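Local coordinates for protein 2,3-dihydroxybenzoate-AMP ligase (Bacillus subtilis, PDB 1MDF) that belongs to the ANL family of AMP-binding enzymes, which join a large N-terminal region to a small C-terminal domain, at residues A[376-381]-A[414-419]; A[188-193]-A[332-337]; A[444-449]-A[457-462]; A[432-437]-A[468-473]. One frame throughout, in Å; residues are numbered along the deposited sequence.

Overall arrangement
Contact 2 lies deep in the large N-terminal region and contact 3 is buried in the C-terminal domain; contact 1 is partly buried and contact 4 sits at the surface. Contacts 3 and 4 share one sheet: 457-462 and 468-473 lie on neighbouring antiparallel strands, with a probable Val461 N to Cys473 O hydrogen bond. Contacts 1 and 4 meet where Ile414 packs on Gln432, while contact 2 stands about 19 Å from contact 1, centre to centre. The chemistry shifts accordingly: backbone pairing between strands in contact 1, carbon-to-oxygen packing in contact 2, a buried glutamate in contact 3, and two hydrogen bonds and neighbouring arginines, each with an acidic partner, in contact 4.

Contact 1. Residues A[376-381]-A[414-419]; sequences GETGHL and IVRLTR
Gly379 and Val415 form an antiparallel hydrogen-bonded pair, Gly379 N to Val415 O at 2.8 Å and Val415 N to Gly379 O at 2.9 Å. Near Gly376 and Glu377, Arg416 lies across the backbone. Its CB is 3.5 Å from Glu377 O and also lies by Gly376 O, which CG passes at 4.1 Å and CD at 3.5 Å; this Gly376 O lies at the edge of the guanidinium, near its plane. With chi1 at 77°, CG sits between the backbone N and the carbonyl carbon; from there the chain runs extended to NE and the tip heads away from 376-381. On the same face as Arg416, Thr378 CG2 touches Ile414 CG2 at 3.4 Å, and Ile414 CG1 runs alongside His380, whose NE2 is held by Asp368. On the opposite face of the sheet Val415 CG2 packs against Leu381 CB at 4.1 Å. Strand 423-428 flanks 409-417 on its far side, so the contact joins the two inner strands of a four-stranded antiparallel sheet, consistent with the small beta-barrel subdomain of ANL enzymes.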
loop_
_atom_site.group_PDB
_atom_site.type_symbol
_atom_site.label_atom_id
_atom_site.label_comp_id
_atom_site.label_asym_id
_atom_site.label_seq_id
_atom_site.Cartn_x
_atom_site.Cartn_y
_atom_site.Cartn_z
ATOM N N GLY A 376 -11.436 -17.625 17.962
ATOM C CA GLY A 376 -10.197 -18.316 17.652
ATOM C C GLY A 376 -10.233 -18.992 16.295
ATOM O O GLY A 376 -9.192 -19.241 15.679
ATOM N N GLU A 377 -11.436 -19.291 15.822
ATOM C CA GLU A 377 -11.603 -19.942 14.532
ATOM C C GLU A 377 -11.298 -19.016 13.362
ATOM O O GLU A 377 -11.283 -17.795 13.503
ATOM C CB GLU A 377 -13.025 -20.490 14.402
ATOM C CG GLU A 377 -13.289 -21.694 15.278
ATOM C CD GLU A 377 -12.478 -22.898 14.843
ATOM O OE1 GLU A 377 -12.858 -23.540 13.838
ATOM O OE2 GLU A 377 -11.453 -23.191 15.496
ATOM N N THR A 378 -11.055 -19.622 12.207
ATOM C CA THR A 378 -10.744 -18.891 10.991
ATOM C C THR A 378 -12.020 -18.506 10.258
ATOM O O THR A 378 -13.029 -19.196 10.352
ATOM C CB THR A 378 -9.845 -19.741 10.068
ATOM O OG1 THR A 378 -8.484 -19.640 10.510
ATOM C CG2 THR A 378 -9.957 -19.291 8.622
ATOM N N GLY A 379 -11.971 -17.392 9.537
ATOM C CA GLY A 379 -13.137 -16.939 8.800
ATOM C C GLY A 379 -12.919 -15.652 8.022
ATOM O O GLY A 379 -11.819 -15.103 7.999
ATOM N N HIS A 380 -13.983 -15.179 7.384
ATOM C CA HIS A 380 -13.956 -13.955 6.592
ATOM C C HIS A 380 -13.958 -12.711 7.478
ATOM O O HIS A 380 -14.784 -12.595 8.387
ATOM C CB HIS A 380 -15.170 -13.930 5.673
ATOM C CG HIS A 380 -15.270 -15.128 4.784
ATOM N ND1 HIS A 380 -14.437 -15.324 3.706
ATOM C CD2 HIS A 380 -16.109 -16.190 4.813
ATOM C CE1 HIS A 380 -14.760 -16.455 3.103
ATOM N NE2 HIS A 380 -15.771 -17.000 3.754
ATOM N N LEU A 381 -13.040 -11.783 7.195
ATOM C CA LEU A 381 -12.900 -10.544 7.971
ATOM C C LEU A 381 -13.746 -9.375 7.495
ATOM O O LEU A 381 -13.823 -9.085 6.302
ATOM C CB LEU A 381 -11.441 -10.086 7.991
ATOM C CG LEU A 381 -11.160 -8.791 8.767
ATOM C CD1 LEU A 381 -11.381 -9.038 10.261
ATOM C CD2 LEU A 381 -9.736 -8.313 8.512
ATOM N N ILE A 414 -8.959 -13.745 4.890
ATOM C CA ILE A 414 -9.413 -14.837 5.730
ATOM C C ILE A 414 -8.449 -14.800 6.897
ATOM O O ILE A 414 -7.236 -14.895 6.715
ATOM C CB ILE A 414 -9.331 -16.183 4.987
ATOM C CG1 ILE A 414 -10.534 -16.298 4.044
ATOM C CG2 ILE A 414 -9.283 -17.341 5.970
ATOM C CD1 ILE A 414 -10.436 -17.421 3.068
ATOM N N VAL A 415 -8.990 -14.631 8.094
ATOM C CA VAL A 415 -8.159 -14.534 9.278
ATOM C C VAL A 415 -8.805 -15.206 10.475
ATOM O O VAL A 415 -9.914 -15.744 10.395
ATOM C CB VAL A 415 -7.910 -13.047 9.654
ATOM C CG1 VAL A 415 -7.613 -12.228 8.402
ATOM C CG2 VAL A 415 -9.129 -12.476 10.375
ATOM N N ARG A 416 -8.083 -15.158 11.588
ATOM C CA ARG A 416 -8.538 -15.706 12.848
ATOM C C ARG A 416 -8.039 -14.707 13.872
ATOM O O ARG A 416 -6.863 -14.334 13.865
ATOM C CB ARG A 416 -7.925 -17.088 13.126
ATOM C CG ARG A 416 -6.467 -17.087 13.596
ATOM C CD ARG A 416 -6.128 -18.396 14.288
ATOM N NE ARG A 416 -4.929 -18.328 15.133
ATOM C CZ ARG A 416 -3.681 -18.433 14.686
ATOM N NH1 ARG A 416 -3.455 -18.610 13.391
ATOM N NH2 ARG A 416 -2.660 -18.383 15.533
ATOM N N LEU A 417 -8.934 -14.246 14.734
ATOM C CA LEU A 417 -8.533 -13.297 15.746
ATOM C C LEU A 417 -7.829 -14.064 16.834
ATOM O O LEU A 417 -8.196 -15.194 17.147
ATOM C CB LEU A 417 -9.746 -12.566 16.318
ATOM C CG LEU A 417 -10.441 -11.638 15.323
ATOM C CD1 LEU A 417 -11.662 -11.015 15.963
ATOM C CD2 LEU A 417 -9.468 -10.561 14.869
ATOM N N THR A 418 -6.787 -13.469 17.385
ATOM C CA THR A 418 -6.071 -14.115 18.458
ATOM C C THR A 418 -6.912 -13.738 19.669
ATOM O O THR A 418 -7.550 -12.681 19.679
ATOM C CB THR A 418 -4.658 -13.561 18.590
ATOM O OG1 THR A 418 -3.862 -14.479 19.346
ATOM C CG2 THR A 418 -4.689 -12.207 19.270
ATOM N N ARG A 419 -6.929 -14.597 20.681
ATOM C CA ARG A 419 -7.740 -14.345 21.866
ATOM C C ARG A 419 -7.401 -13.081 22.678
ATOM O O ARG A 419 -7.694 -13.016 23.875
ATOM C CB ARG A 419 -7.713 -15.594 22.758
ATOM C CG ARG A 419 -8.028 -16.881 21.981
ATOM C CD ARG A 419 -8.423 -18.037 22.899
ATOM N NE ARG A 419 -8.657 -19.285 22.168
ATOM C CZ ARG A 419 -7.699 -20.070 21.675
ATOM N NH1 ARG A 419 -6.417 -19.753 21.828
ATOM N NH2 ARG A 419 -8.022 -21.178 21.020
#

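Contact 2. Residues A[188-193]-A[332-337]; sequences QLSGGS and MAEGLV
Ser190, in the Gly/Ser-rich loop of the AMP-binding family, meets Glu334 of a second family motif, the Met-Ala-Glu-Gly turn that links strands 325-332 and 335-339. The turn is type I, from Met332 to Gly335, closed by Gly335 N to Met332 O at 3.2 Å. From it the Glu334 side chain reaches toward the loop: its chain is bent at chi2 (84°), which swings the carboxylate over to Ser190, where OE2 lies 3.6 Å from CA and 3.0 Å from CB, the latter tighter than usual and doubtful in its exact value. Both are carbon-to-oxygen contacts; the serine hydroxyl is bonded to Lys198 N instead. Ser190 OG sits between its backbone N and carbonyl carbon (chi1 50°) to make that bond, while Glu334 OE2 is hydrogen-bonded to Tyr392 OH. Beside this pair the Ala333 methyl points at strand 188-189, its CB 3.8 Å from Leu189 O. Ile200, on the strand that pairs with 184-189, touches Ser190, Ala333 and Glu334, so it contacts both segments. The two motifs therefore meet through close packing, without a direct hydrogen bond between them: each polar end has its own partner, Lys198 N and Tyr392 OH, which, with the backbone bonds to Lys198 and Ile389, probably fix loop and turn separately.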
loop_
_atom_site.group_PDB
_atom_site.type_symbol
_atom_site.label_atom_id
_atom_site.label_comp_id
_atom_site.label_asym_id
_atom_site.label_seq_id
_atom_site.Cartn_x
_atom_site.Cartn_y
_atom_site.Cartn_z
ATOM N N GLN A 188 -8.187 6.770 -3.603
ATOM C CA GLN A 188 -7.164 5.743 -3.562
ATOM C C GLN A 188 -7.559 4.599 -4.471
ATOM O O GLN A 188 -8.635 4.610 -5.053
ATOM C CB GLN A 188 -6.982 5.234 -2.131
ATOM C CG GLN A 188 -5.734 5.767 -1.468
ATOM C CD GLN A 188 -4.486 5.254 -2.133
ATOM O OE1 GLN A 188 -3.387 5.735 -1.869
ATOM N NE2 GLN A 188 -4.644 4.266 -3.001
ATOM N N LEU A 189 -6.691 3.607 -4.599
ATOM C CA LEU A 189 -6.999 2.468 -5.444
ATOM C C LEU A 189 -6.995 1.223 -4.576
ATOM O O LEU A 189 -6.046 0.981 -3.837
ATOM C CB LEU A 189 -5.957 2.338 -6.560
ATOM C CG LEU A 189 -5.411 3.619 -7.204
ATOM C CD1 LEU A 189 -4.588 3.241 -8.420
ATOM C CD2 LEU A 189 -6.536 4.546 -7.619
ATOM N N SER A 190 -8.068 0.446 -4.643
ATOM C CA SER A 190 -8.143 -0.782 -3.864
ATOM C C SER A 190 -6.988 -1.674 -4.305
ATOM O O SER A 190 -6.352 -1.405 -5.326
ATOM C CB SER A 190 -9.479 -1.483 -4.107
ATOM O OG SER A 190 -9.737 -1.600 -5.499
ATOM N N GLY A 191 -6.713 -2.729 -3.544
ATOM C CA GLY A 191 -5.610 -3.609 -3.898
ATOM C C GLY A 191 -5.945 -5.083 -4.057
ATOM O O GLY A 191 -5.143 -5.941 -3.678
ATOM N N GLY A 192 -7.118 -5.386 -4.610
ATOM C CA GLY A 192 -7.499 -6.774 -4.808
ATOM C C GLY A 192 -6.944 -7.331 -6.107
ATOM O O GLY A 192 -5.951 -6.825 -6.637
ATOM N N SER A 193 -7.582 -8.374 -6.627
ATOM C CA SER A 193 -7.154 -8.996 -7.881
ATOM C C SER A 193 -8.084 -8.542 -8.998
ATOM O O SER A 193 -8.918 -7.664 -8.782
ATOM C CB SER A 193 -7.206 -10.525 -7.754
ATOM O OG SER A 193 -8.484 -10.964 -7.303
ATOM N N MET A 332 -5.163 -1.919 4.737
ATOM C CA MET A 332 -5.871 -1.936 3.465
ATOM C C MET A 332 -6.154 -0.485 3.117
ATOM O O MET A 332 -6.276 0.344 4.008
ATOM C CB MET A 332 -7.172 -2.739 3.595
ATOM C CG MET A 332 -8.019 -2.405 4.819
ATOM S SD MET A 332 -9.102 -3.788 5.302
ATOM C CE MET A 332 -7.902 -4.814 6.187
ATOM N N ALA A 333 -6.240 -0.174 1.829
ATOM C CA ALA A 333 -6.490 1.197 1.402
ATOM C C ALA A 333 -7.944 1.602 1.643
ATOM O O ALA A 333 -8.303 2.774 1.515
ATOM C CB ALA A 333 -6.135 1.357 -0.069
ATOM N N GLU A 334 -8.780 0.630 1.992
ATOM C CA GLU A 334 -10.190 0.905 2.259
ATOM C C GLU A 334 -10.353 1.418 3.680
ATOM O O GLU A 334 -11.401 1.950 4.034
ATOM C CB GLU A 334 -11.045 -0.360 2.080
ATOM C CG GLU A 334 -11.361 -0.738 0.639
ATOM C CD GLU A 334 -10.254 -1.530 -0.024
ATOM O OE1 GLU A 334 -9.258 -1.854 0.649
ATOM O OE2 GLU A 334 -10.388 -1.838 -1.221
ATOM N N GLY A 335 -9.316 1.250 4.495
ATOM C CA GLY A 335 -9.386 1.708 5.869
ATOM C C GLY A 335 -8.481 1.002 6.867
ATOM O O GLY A 335 -7.274 1.228 6.884
ATOM N N LEU A 336 -9.074 0.146 7.693
ATOM C CA LEU A 336 -8.365 -0.598 8.733
ATOM C C LEU A 336 -6.886 -0.920 8.521
ATOM O O LEU A 336 -6.499 -1.457 7.484
ATOM C CB LEU A 336 -9.109 -1.906 9.035
ATOM C CG LEU A 336 -8.387 -2.862 9.997
ATOM C CD1 LEU A 336 -8.202 -2.204 11.364
ATOM C CD2 LEU A 336 -9.187 -4.146 10.126
ATOM N N VAL A 337 -6.075 -0.601 9.531
ATOM C CA VAL A 337 -4.638 -0.868 9.511
ATOM C C VAL A 337 -4.218 -1.482 10.849
ATOM O O VAL A 337 -4.429 -0.887 11.906
ATOM C CB VAL A 337 -3.807 0.419 9.284
ATOM C CG1 VAL A 337 -2.316 0.091 9.332
ATOM C CG2 VAL A 337 -4.153 1.027 7.953
#

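Contact 3. Residues A[444-449]-A[457-462]; sequences EVENHL and DAAMVS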
loop_
_atom_site.group_PDB
_atom_site.type_symbol
_atom_site.label_atom_id
_atom_site.label_comp_id
_atom_site.label_asym_id
_atom_site.label_seq_id
_atom_site.Cartn_x
_atom_site.Cartn_y
_atom_site.Cartn_z
ATOM N N GLU A 444 0.762 -21.287 4.472
ATOM C CA GLU A 444 1.229 -22.318 5.386
ATOM C C GLU A 444 2.323 -23.150 4.695
ATOM O O GLU A 444 3.404 -23.362 5.247
ATOM C CB GLU A 444 0.051 -23.205 5.808
ATOM C CG GLU A 444 0.439 -24.483 6.551
ATOM C CD GLU A 444 -0.772 -25.290 6.998
ATOM O OE1 GLU A 444 -0.581 -26.445 7.443
ATOM O OE2 GLU A 444 -1.910 -24.767 6.908
ATOM N N VAL A 445 2.042 -23.606 3.483
ATOM C CA VAL A 445 3.004 -24.383 2.716
ATOM C C VAL A 445 4.243 -23.540 2.385
ATOM O O VAL A 445 5.382 -24.024 2.428
ATOM C CB VAL A 445 2.386 -24.869 1.392
ATOM C CG1 VAL A 445 3.366 -25.790 0.678
ATOM C CG2 VAL A 445 1.065 -25.586 1.661
ATOM N N GLU A 446 4.011 -22.274 2.052
ATOM C CA GLU A 446 5.091 -21.361 1.699
ATOM C C GLU A 446 6.034 -21.118 2.873
ATOM O O GLU A 446 7.253 -21.115 2.710
ATOM C CB GLU A 446 4.510 -20.032 1.201
ATOM C CG GLU A 446 3.821 -20.122 -0.160
ATOM C CD GLU A 446 2.838 -18.986 -0.405
ATOM O OE1 GLU A 446 2.275 -18.901 -1.521
ATOM O OE2 GLU A 446 2.618 -18.183 0.519
ATOM N N ASN A 447 5.466 -20.925 4.057
ATOM C CA ASN A 447 6.261 -20.678 5.249
ATOM C C ASN A 447 7.162 -21.872 5.504
ATOM O O ASN A 447 8.307 -21.729 5.934
ATOM C CB ASN A 447 5.346 -20.429 6.453
ATOM C CG ASN A 447 6.122 -20.071 7.709
ATOM O OD1 ASN A 447 6.964 -19.168 7.698
ATOM N ND2 ASN A 447 5.835 -20.767 8.798
ATOM N N HIS A 448 6.629 -23.057 5.242
ATOM C CA HIS A 448 7.401 -24.276 5.412
ATOM C C HIS A 448 8.556 -24.237 4.418
ATOM O O HIS A 448 9.721 -24.382 4.797
ATOM C CB HIS A 448 6.547 -25.506 5.113
ATOM C CG HIS A 448 5.828 -26.063 6.298
ATOM N ND1 HIS A 448 6.480 -26.458 7.446
ATOM C CD2 HIS A 448 4.520 -26.361 6.484
ATOM C CE1 HIS A 448 5.604 -26.978 8.287
ATOM N NE2 HIS A 448 4.407 -26.931 7.726
ATOM N N LEU A 449 8.219 -24.035 3.144
ATOM C CA LEU A 449 9.223 -24.002 2.086
ATOM C C LEU A 449 10.322 -22.956 2.293
ATOM O O LEU A 449 11.482 -23.198 1.947
ATOM C CB LEU A 449 8.547 -23.825 0.718
ATOM C CG LEU A 449 7.824 -25.091 0.214
ATOM C CD1 LEU A 449 7.004 -24.797 -1.028
ATOM C CD2 LEU A 449 8.843 -26.161 -0.070
ATOM N N ASP A 457 12.242 -17.831 -2.189
ATOM C CA ASP A 457 10.848 -17.463 -1.972
ATOM C C ASP A 457 9.948 -18.528 -2.582
ATOM O O ASP A 457 10.392 -19.315 -3.422
ATOM C CB ASP A 457 10.528 -16.109 -2.603
ATOM C CG ASP A 457 9.437 -15.367 -1.853
ATOM O OD1 ASP A 457 8.637 -16.027 -1.162
ATOM O OD2 ASP A 457 9.377 -14.124 -1.959
ATOM N N ALA A 458 8.686 -18.546 -2.163
ATOM C CA ALA A 458 7.728 -19.523 -2.666
ATOM C C ALA A 458 6.322 -18.973 -2.622
ATOM O O ALA A 458 5.905 -18.417 -1.614
ATOM C CB ALA A 458 7.802 -20.785 -1.834
ATOM N N ALA A 459 5.588 -19.141 -3.712
ATOM C CA ALA A 459 4.206 -18.659 -3.788
ATOM C C ALA A 459 3.336 -19.749 -4.404
ATOM O O ALA A 459 3.462 -20.061 -5.590
ATOM C CB ALA A 459 4.137 -17.382 -4.624
ATOM N N MET A 460 2.471 -20.341 -3.586
ATOM C CA MET A 460 1.596 -21.413 -4.050
ATOM C C MET A 460 0.247 -20.872 -4.511
ATOM O O MET A 460 -0.365 -20.031 -3.846
ATOM C CB MET A 460 1.404 -22.454 -2.949
ATOM C CG MET A 460 0.611 -23.676 -3.390
ATOM S SD MET A 460 0.644 -25.005 -2.170
ATOM C CE MET A 460 -0.305 -24.285 -0.877
ATOM N N VAL A 461 -0.215 -21.366 -5.655
ATOM C CA VAL A 461 -1.468 -20.906 -6.221
ATOM C C VAL A 461 -2.338 -22.067 -6.710
ATOM O O VAL A 461 -1.949 -23.232 -6.640
ATOM C CB VAL A 461 -1.165 -19.896 -7.364
ATOM C CG1 VAL A 461 -1.382 -20.524 -8.727
ATOM C CG2 VAL A 461 -1.985 -18.648 -7.173
ATOM N N SER A 462 -3.527 -21.754 -7.197
ATOM C CA SER A 462 -4.422 -22.796 -7.660
ATOM C C SER A 462 -4.439 -22.954 -9.171
ATOM O O SER A 462 -4.227 -21.997 -9.912
ATOM C CB SER A 462 -5.846 -22.506 -7.191
ATOM O OG SER A 462 -6.408 -21.445 -7.944
#
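Glu446 reaches from its helix to the backbone of strand 457-462, where Met460 N donates to OE1 at 2.5 Å. This length is shorter than usual and its exact value is doubtful, but the angle at the hydrogen is a fair 151° and the anti lone pair of OE1 is used. The side chain slants across to the strand, bringing CG close to Ala458 O and OE1 close to Ala459 CA, approaches whose exact lengths share the same doubt. A chi1 of -70° sets CG opposite the carbonyl carbon, and the extended chain beyond it spans the gap. To one side Leu449 CB rests on Ala458 CB at 4.0 Å; to the other, Met460 crosses Val445 at about a right angle, with SD 4.0 Å from Val445 CB. Further out, Leu492 of helix 485-494 touches both Val445 and Leu449, and Ile476 of the neighbouring strand packs on Leu449 and Ala458. Helix 522-533 supplies Lys522, whose NZ forms a salt bridge with the same Glu446 OE1. Helix and strand axes approach to 7.6 Å and run 156° apart, as helix 442-449 packs on the three-stranded sheet of the alpha/beta C-terminal domain. One buried carboxylate oxygen thus takes both a backbone N-H and a lysine, which would probably stabilise its negative charge. The same oxygen links helix 442-449 to strand 455-465 and helix 522-533.

Contact 4. Residues A[432-437]-A[468-473]; sequences QINRGG and LGERSC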
loop_
_atom_site.group_PDB
_atom_site.type_symbol
_atom_site.label_atom_id
_atom_site.label_comp_id
_atom_site.label_asym_id
_atom_site.label_seq_id
_atom_site.Cartn_x
_atom_site.Cartn_y
_atom_site.Cartn_z
ATOM N N GLN A 432 -7.276 -18.620 -1.652
ATOM C CA GLN A 432 -7.521 -19.866 -0.947
ATOM C C GLN A 432 -7.538 -20.924 -2.051
ATOM O O GLN A 432 -7.904 -20.624 -3.184
ATOM C CB GLN A 432 -8.879 -19.795 -0.245
ATOM C CG GLN A 432 -9.198 -20.969 0.675
ATOM C CD GLN A 432 -10.591 -20.856 1.281
ATOM O OE1 GLN A 432 -10.860 -19.963 2.081
ATOM N NE2 GLN A 432 -11.484 -21.768 0.896
ATOM N N ILE A 433 -7.135 -22.151 -1.742
ATOM C CA ILE A 433 -7.119 -23.192 -2.763
ATOM C C ILE A 433 -8.123 -24.312 -2.491
ATOM O O ILE A 433 -7.916 -25.148 -1.616
ATOM C CB ILE A 433 -5.699 -23.766 -2.923
ATOM C CG1 ILE A 433 -4.766 -22.652 -3.424
ATOM C CG2 ILE A 433 -5.702 -24.921 -3.910
ATOM C CD1 ILE A 433 -3.304 -23.021 -3.453
ATOM N N ASN A 434 -9.216 -24.301 -3.252
ATOM C CA ASN A 434 -10.283 -25.285 -3.125
ATOM C C ASN A 434 -9.905 -26.599 -3.802
ATOM O O ASN A 434 -10.267 -26.856 -4.954
ATOM C CB ASN A 434 -11.579 -24.715 -3.716
ATOM C CG ASN A 434 -12.429 -25.776 -4.409
ATOM O OD1 ASN A 434 -12.650 -26.875 -3.871
ATOM N ND2 ASN A 434 -12.907 -25.454 -5.614
ATOM N N ARG A 435 -9.178 -27.435 -3.068
ATOM C CA ARG A 435 -8.717 -28.716 -3.586
ATOM C C ARG A 435 -9.490 -29.920 -3.021
ATOM O O ARG A 435 -9.316 -30.300 -1.858
ATOM C CB ARG A 435 -7.222 -28.859 -3.293
ATOM C CG ARG A 435 -6.546 -30.037 -3.979
ATOM C CD ARG A 435 -5.091 -30.157 -3.543
ATOM N NE ARG A 435 -4.418 -31.281 -4.189
ATOM C CZ ARG A 435 -4.641 -32.560 -3.909
ATOM N NH1 ARG A 435 -5.528 -32.898 -2.980
ATOM N NH2 ARG A 435 -3.977 -33.505 -4.563
ATOM N N GLY A 436 -10.340 -30.510 -3.859
ATOM C CA GLY A 436 -11.121 -31.672 -3.464
ATOM C C GLY A 436 -11.722 -31.649 -2.068
ATOM O O GLY A 436 -11.320 -32.427 -1.204
ATOM N N GLY A 437 -12.685 -30.757 -1.842
ATOM C CA GLY A 437 -13.327 -30.666 -0.544
ATOM C C GLY A 437 -12.518 -29.981 0.543
ATOM O O GLY A 437 -13.078 -29.555 1.550
ATOM N N LEU A 468 -11.046 -32.515 -8.850
ATOM C CA LEU A 468 -11.072 -31.873 -7.538
ATOM C C LEU A 468 -11.468 -30.390 -7.556
ATOM O O LEU A 468 -11.467 -29.729 -6.515
ATOM C CB LEU A 468 -9.692 -32.010 -6.891
ATOM C CG LEU A 468 -9.060 -33.403 -6.885
ATOM C CD1 LEU A 468 -7.698 -33.322 -6.237
ATOM C CD2 LEU A 468 -9.946 -34.388 -6.135
ATOM N N GLY A 469 -11.815 -29.875 -8.731
ATOM C CA GLY A 469 -12.168 -28.470 -8.849
ATOM C C GLY A 469 -10.900 -27.642 -9.041
ATOM O O GLY A 469 -10.726 -26.946 -10.045
ATOM N N GLU A 470 -9.999 -27.743 -8.071
ATOM C CA GLU A 470 -8.741 -27.015 -8.095
ATOM C C GLU A 470 -7.605 -27.897 -7.625
ATOM O O GLU A 470 -7.798 -28.826 -6.848
ATOM C CB GLU A 470 -8.822 -25.796 -7.186
ATOM C CG GLU A 470 -8.753 -24.474 -7.893
ATOM C CD GLU A 470 -9.315 -23.356 -7.040
ATOM O OE1 GLU A 470 -8.859 -23.204 -5.884
ATOM O OE2 GLU A 470 -10.210 -22.637 -7.531
ATOM N N ARG A 471 -6.412 -27.575 -8.094
ATOM C CA ARG A 471 -5.213 -28.314 -7.750
ATOM C C ARG A 471 -4.264 -27.241 -7.245
ATOM O O ARG A 471 -4.602 -26.062 -7.283
ATOM C CB ARG A 471 -4.651 -28.964 -9.009
ATOM C CG ARG A 471 -3.860 -30.222 -8.787
ATOM C CD ARG A 471 -4.754 -31.441 -8.653
ATOM N NE ARG A 471 -3.965 -32.667 -8.737
ATOM C CZ ARG A 471 -4.474 -33.894 -8.812
ATOM N NH1 ARG A 471 -5.790 -34.085 -8.816
ATOM N NH2 ARG A 471 -3.658 -34.936 -8.891
ATOM N N SER A 472 -3.087 -27.619 -6.775
ATOM C CA SER A 472 -2.164 -26.605 -6.298
ATOM C C SER A 472 -0.826 -26.648 -7.028
ATOM O O SER A 472 -0.244 -27.722 -7.224
ATOM C CB SER A 472 -1.927 -26.768 -4.805
ATOM O OG SER A 472 -1.258 -27.981 -4.546
ATOM N N CYS A 473 -0.356 -25.476 -7.447
ATOM C CA CYS A 473 0.922 -25.353 -8.129
ATOM C C CYS A 473 1.720 -24.325 -7.352
ATOM O O CYS A 473 1.266 -23.198 -7.178
ATOM C CB CYS A 473 0.732 -24.873 -9.570
ATOM S SG CYS A 473 2.291 -24.495 -10.437
#
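Asn434 and Gly436 bind Glu470 and Leu468 where the short hairpin of strands 433-435 and 438-440 lies over the start of strand 469-478 in the C-terminal domain. Two hydrogen bonds join them. Asn434 N donates to Glu470 OE1 at 2.9 Å, approaching from above the carboxylate, 41° out of its plane. Gly436 N donates to Leu468 O at 3.0 Å with an angle of 155° at the hydrogen, lying in the carbonyl plane on a lone pair. A weaker C-H contact adds to these, Arg435 CA lying 3.4 Å from Glu470 O. Van der Waals packing comes next. Arg435 CG stands opposite its own backbone N (chi1 -170°), and the extended chain runs side by side with Leu468, so that the CD1 methyl sits over the centre of one guanidinium face, 3.9 Å from CZ. At the other end of the hairpin strand Ile433 crosses the Glu470 side chain at about a right angle, its CG2 3.7 Å from Arg471 O and its CD1 4.2 Å from Ser472 CB. The charges form a third group. Arg435 NH2 is 4.3 Å from Arg471 NE, over a face of the Arg471 guanidinium, and acidic partners probably offset the like charges: Asp465 forms a salt bridge with Arg471, and Asp504 takes Arg435 NE on its OD2, the same oxygen that accepts a hydrogen bond from Ser472 N.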